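Local coordinates for protein soluble lytic transglycosylase B3 (Pseudomonas aeruginosa, PDB 5ANZ) that probably cleaves the glycan strands of peptidoglycan as a calcium-binding lytic transglycosylase of bacterial cell-wall turnover, at residues K98-A103 with Y332-G337. Residues are numbered along the deposited sequence; the frame is centred on the assembly and turned at random.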
ATOM      1  N   LYS A  98      -1.495   9.901  12.870  1.00 37.21           N
ATOM      2  CA  LYS A  98      -0.064   9.839  13.189  1.00 38.22           C
ATOM      3  C   LYS A  98       0.705   9.210  12.038  1.00 40.01           C
ATOM      4  O   LYS A  98       1.807   9.653  11.701  1.00 34.73           O
ATOM      5  CB  LYS A  98       0.192   9.074  14.493  1.00 41.75           C
ATOM      6  CG  LYS A  98       0.191   9.988  15.724  1.00 56.01           C
ATOM      7  CD  LYS A  98       0.341   9.224  17.034  1.00 61.64           C
ATOM      8  CE  LYS A  98       0.378  10.180  18.229  1.00 65.26           C
ATOM      9  NZ  LYS A  98       0.373   9.472  19.546  1.00 66.75           N
ATOM     10  N   TYR A  99       0.121   8.189  11.422  1.00 31.52           N
ATOM     11  CA  TYR A  99       0.712   7.632  10.212  1.00 29.87           C
ATOM     12  C   TYR A  99       0.902   8.706   9.147  1.00 27.44           C
ATOM     13  O   TYR A  99       1.980   8.840   8.560  1.00 29.43           O
ATOM     14  CB  TYR A  99      -0.157   6.513   9.664  1.00 31.73           C
ATOM     15  CG  TYR A  99       0.325   5.967   8.342  1.00 27.42           C
ATOM     16  CD1 TYR A  99       1.405   5.097   8.281  1.00 36.76           C
ATOM     17  CD2 TYR A  99      -0.305   6.313   7.149  1.00 27.20           C
ATOM     18  CE1 TYR A  99       1.844   4.587   7.074  1.00 36.37           C
ATOM     19  CE2 TYR A  99       0.126   5.802   5.935  1.00 26.97           C
ATOM     20  CZ  TYR A  99       1.198   4.941   5.904  1.00 31.31           C
ATOM     21  OH  TYR A  99       1.641   4.436   4.701  1.00 32.27           O
ATOM     22  N   LEU A 100      -0.154   9.480   8.912  1.00 27.55           N
ATOM     23  CA  LEU A 100      -0.114  10.529   7.908  1.00 25.23           C
ATOM     24  C   LEU A 100       0.868  11.628   8.289  1.00 28.70           C
ATOM     25  O   LEU A 100       1.526  12.199   7.420  1.00 30.56           O
ATOM     26  CB  LEU A 100      -1.507  11.136   7.698  1.00 27.25           C
ATOM     27  CG  LEU A 100      -2.484  10.233   6.951  1.00 28.94           C
ATOM     28  CD1 LEU A 100      -3.889  10.833   6.961  1.00 35.40           C
ATOM     29  CD2 LEU A 100      -1.985  10.026   5.525  1.00 28.33           C
ATOM     30  N   GLU A 101       0.952  11.931   9.581  1.00 28.25           N
ATOM     31  CA  GLU A 101       1.865  12.970  10.048  1.00 33.40           C
ATOM     32  C   GLU A 101       3.306  12.581   9.721  1.00 39.73           C
ATOM     33  O   GLU A 101       4.119  13.430   9.354  1.00 37.80           O
ATOM     34  CB  GLU A 101       1.704  13.211  11.552  1.00 40.95           C
ATOM     35  CG  GLU A 101       2.352  14.487  12.050  1.00 55.60           C
ATOM     36  CD  GLU A 101       2.224  14.662  13.552  1.00 68.33           C
ATOM     37  OE1 GLU A 101       2.301  13.651  14.283  1.00 69.99           O
ATOM     38  OE2 GLU A 101       2.041  15.812  14.001  1.00 78.81           O
ATOM     39  N   GLY A 102       3.608  11.292   9.853  1.00 30.73           N
ATOM     40  CA  GLY A 102       4.913  10.765   9.484  1.00 33.09           C
ATOM     41  C   GLY A 102       5.135  10.742   7.976  1.00 29.96           C
ATOM     42  O   GLY A 102       6.193  11.147   7.482  1.00 33.68           O
ATOM     43  N   ALA A 103       4.141  10.257   7.236  1.00 26.08           N
ATOM     44  CA  ALA A 103       4.238  10.181   5.775  1.00 26.55           C
ATOM     45  C   ALA A 103       4.419  11.557   5.126  1.00 25.01           C
ATOM     46  O   ALA A 103       5.161  11.707   4.147  1.00 24.83           O
ATOM     47  CB  ALA A 103       2.990   9.492   5.201  1.00 26.14           C
ATOM     48  N   TYR A 332      -2.264   4.091   3.285  1.00 23.31           N
ATOM     49  CA  TYR A 332      -1.160   4.260   2.339  1.00 24.02           C
ATOM     50  C   TYR A 332      -1.574   5.074   1.134  1.00 22.85           C
ATOM     51  O   TYR A 332      -0.886   6.012   0.731  1.00 20.94           O
ATOM     52  CB  TYR A 332      -0.652   2.896   1.881  1.00 21.21           C
ATOM     53  CG  TYR A 332       0.323   2.958   0.712  1.00 21.52           C
ATOM     54  CD1 TYR A 332      -0.135   2.967  -0.600  1.00 24.81           C
ATOM     55  CD2 TYR A 332       1.696   2.966   0.920  1.00 20.42           C
ATOM     56  CE1 TYR A 332       0.750   2.992  -1.674  1.00 20.85           C
ATOM     57  CE2 TYR A 332       2.586   2.998  -0.149  1.00 23.67           C
ATOM     58  CZ  TYR A 332       2.100   3.019  -1.440  1.00 25.41           C
ATOM     59  OH  TYR A 332       2.969   3.032  -2.514  1.00 27.86           O
ATOM     60  N   ALA A 333      -2.710   4.721   0.538  1.00 19.75           N
ATOM     61  CA  ALA A 333      -3.118   5.405  -0.683  1.00 19.59           C
ATOM     62  C   ALA A 333      -3.489   6.855  -0.385  1.00 18.48           C
ATOM     63  O   ALA A 333      -3.186   7.741  -1.179  1.00 19.16           O
ATOM     64  CB  ALA A 333      -4.275   4.658  -1.364  1.00 19.38           C
ATOM     65  N   LEU A 334      -4.085   7.110   0.781  1.00 19.04           N
ATOM     66  CA  LEU A 334      -4.361   8.496   1.175  1.00 19.31           C
ATOM     67  C   LEU A 334      -3.053   9.278   1.335  1.00 18.42           C
ATOM     68  O   LEU A 334      -2.943  10.427   0.855  1.00 19.21           O
ATOM     69  CB  LEU A 334      -5.184   8.519   2.471  1.00 19.93           C
ATOM     70  CG  LEU A 334      -5.627   9.890   2.975  1.00 22.53           C
ATOM     71  CD1 LEU A 334      -6.400  10.650   1.912  1.00 24.24           C
ATOM     72  CD2 LEU A 334      -6.491   9.673   4.219  1.00 27.08           C
ATOM     73  N   ALA A 335      -2.052   8.644   1.955  1.00 18.20           N
ATOM     74  CA  ALA A 335      -0.738   9.278   2.133  1.00 20.61           C
ATOM     75  C   ALA A 335      -0.111   9.608   0.790  1.00 18.50           C
ATOM     76  O   ALA A 335       0.417  10.703   0.594  1.00 16.31           O
ATOM     77  CB  ALA A 335       0.211   8.390   2.941  1.00 18.85           C
ATOM     78  N   VAL A 336      -0.131   8.650  -0.137  1.00 17.27           N
ATOM     79  CA  VAL A 336       0.402   8.931  -1.468  1.00 16.91           C
ATOM     80  C   VAL A 336      -0.276  10.125  -2.133  1.00 17.96           C
ATOM     81  O   VAL A 336       0.387  10.999  -2.670  1.00 17.69           O
ATOM     82  CB  VAL A 336       0.274   7.698  -2.379  1.00 16.02           C
ATOM     83  CG1 VAL A 336       0.610   8.055  -3.818  1.00 20.54           C
ATOM     84  CG2 VAL A 336       1.204   6.606  -1.876  1.00 18.11           C
ATOM     85  N   GLY A 337      -1.604  10.162  -2.109  1.00 16.98           N
ATOM     86  CA  GLY A 337      -2.315  11.264  -2.741  1.00 17.37           C
ATOM     87  C   GLY A 337      -1.995  12.609  -2.106  1.00 15.93           C
ATOM     88  O   GLY A 337      -1.734  13.593  -2.795  1.00 18.65           O
TER
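The methyl group of Ala335 meets side chains of Tyr99, Leu100 and Ala103 on the last turns of helix 96-103. Ala335 CB lies 3.7 Å from Ala103 CB, methyl against methyl, and 3.8 Å from Leu100 CD2. The ring carbon CE2 of Tyr99 comes to 4.0 Å from Ala335 CB, at a slant to the ring plane. Leu100 divides its branches between two neighbours: Leu100 CD2 also rests on the backbone at Ala335 CA, 3.7 Å away, while Leu100 CD1 touches Leu334 CD2 at 4.0 Å, the two leucine side chains crossing at about a right angle.

Tyr99 reaches across with its ring. With CG anti to the backbone N (chi1 175°), the ring points over to helix 330-343, where it meets the segment at Tyr332, and Tyr99 OH stands 3.7 Å from Tyr332 CA. This is van der Waals contact against the start of that segment, where Tyr332 N is hydrogen-bonded to Ser329 OG. Tyr332 itself turns away, meeting Tyr99 through CB and the ring carbon CD2, both near Tyr99 OH. Its side chain touches Tyr326, a residue of the N-acetylglucosamine site, which is not occupied in this model, and its OH makes a weak hydrogen bond to Glu144.

The short axes approach to 9.8 Å and cross at -37°, joining two helices of the lysozyme-like transglycosylase domain that are more than 200 residues apart in sequence. Met143 of helix 134-145 touches both Tyr99 and Ala335, and Trp353 touches Leu100, extending the apolar cluster beyond the pair. No hydrogen bond or salt bridge links the segments, so cohesion across this largely buried contact rests on dispersion and the exclusion of water, with nothing directional across it.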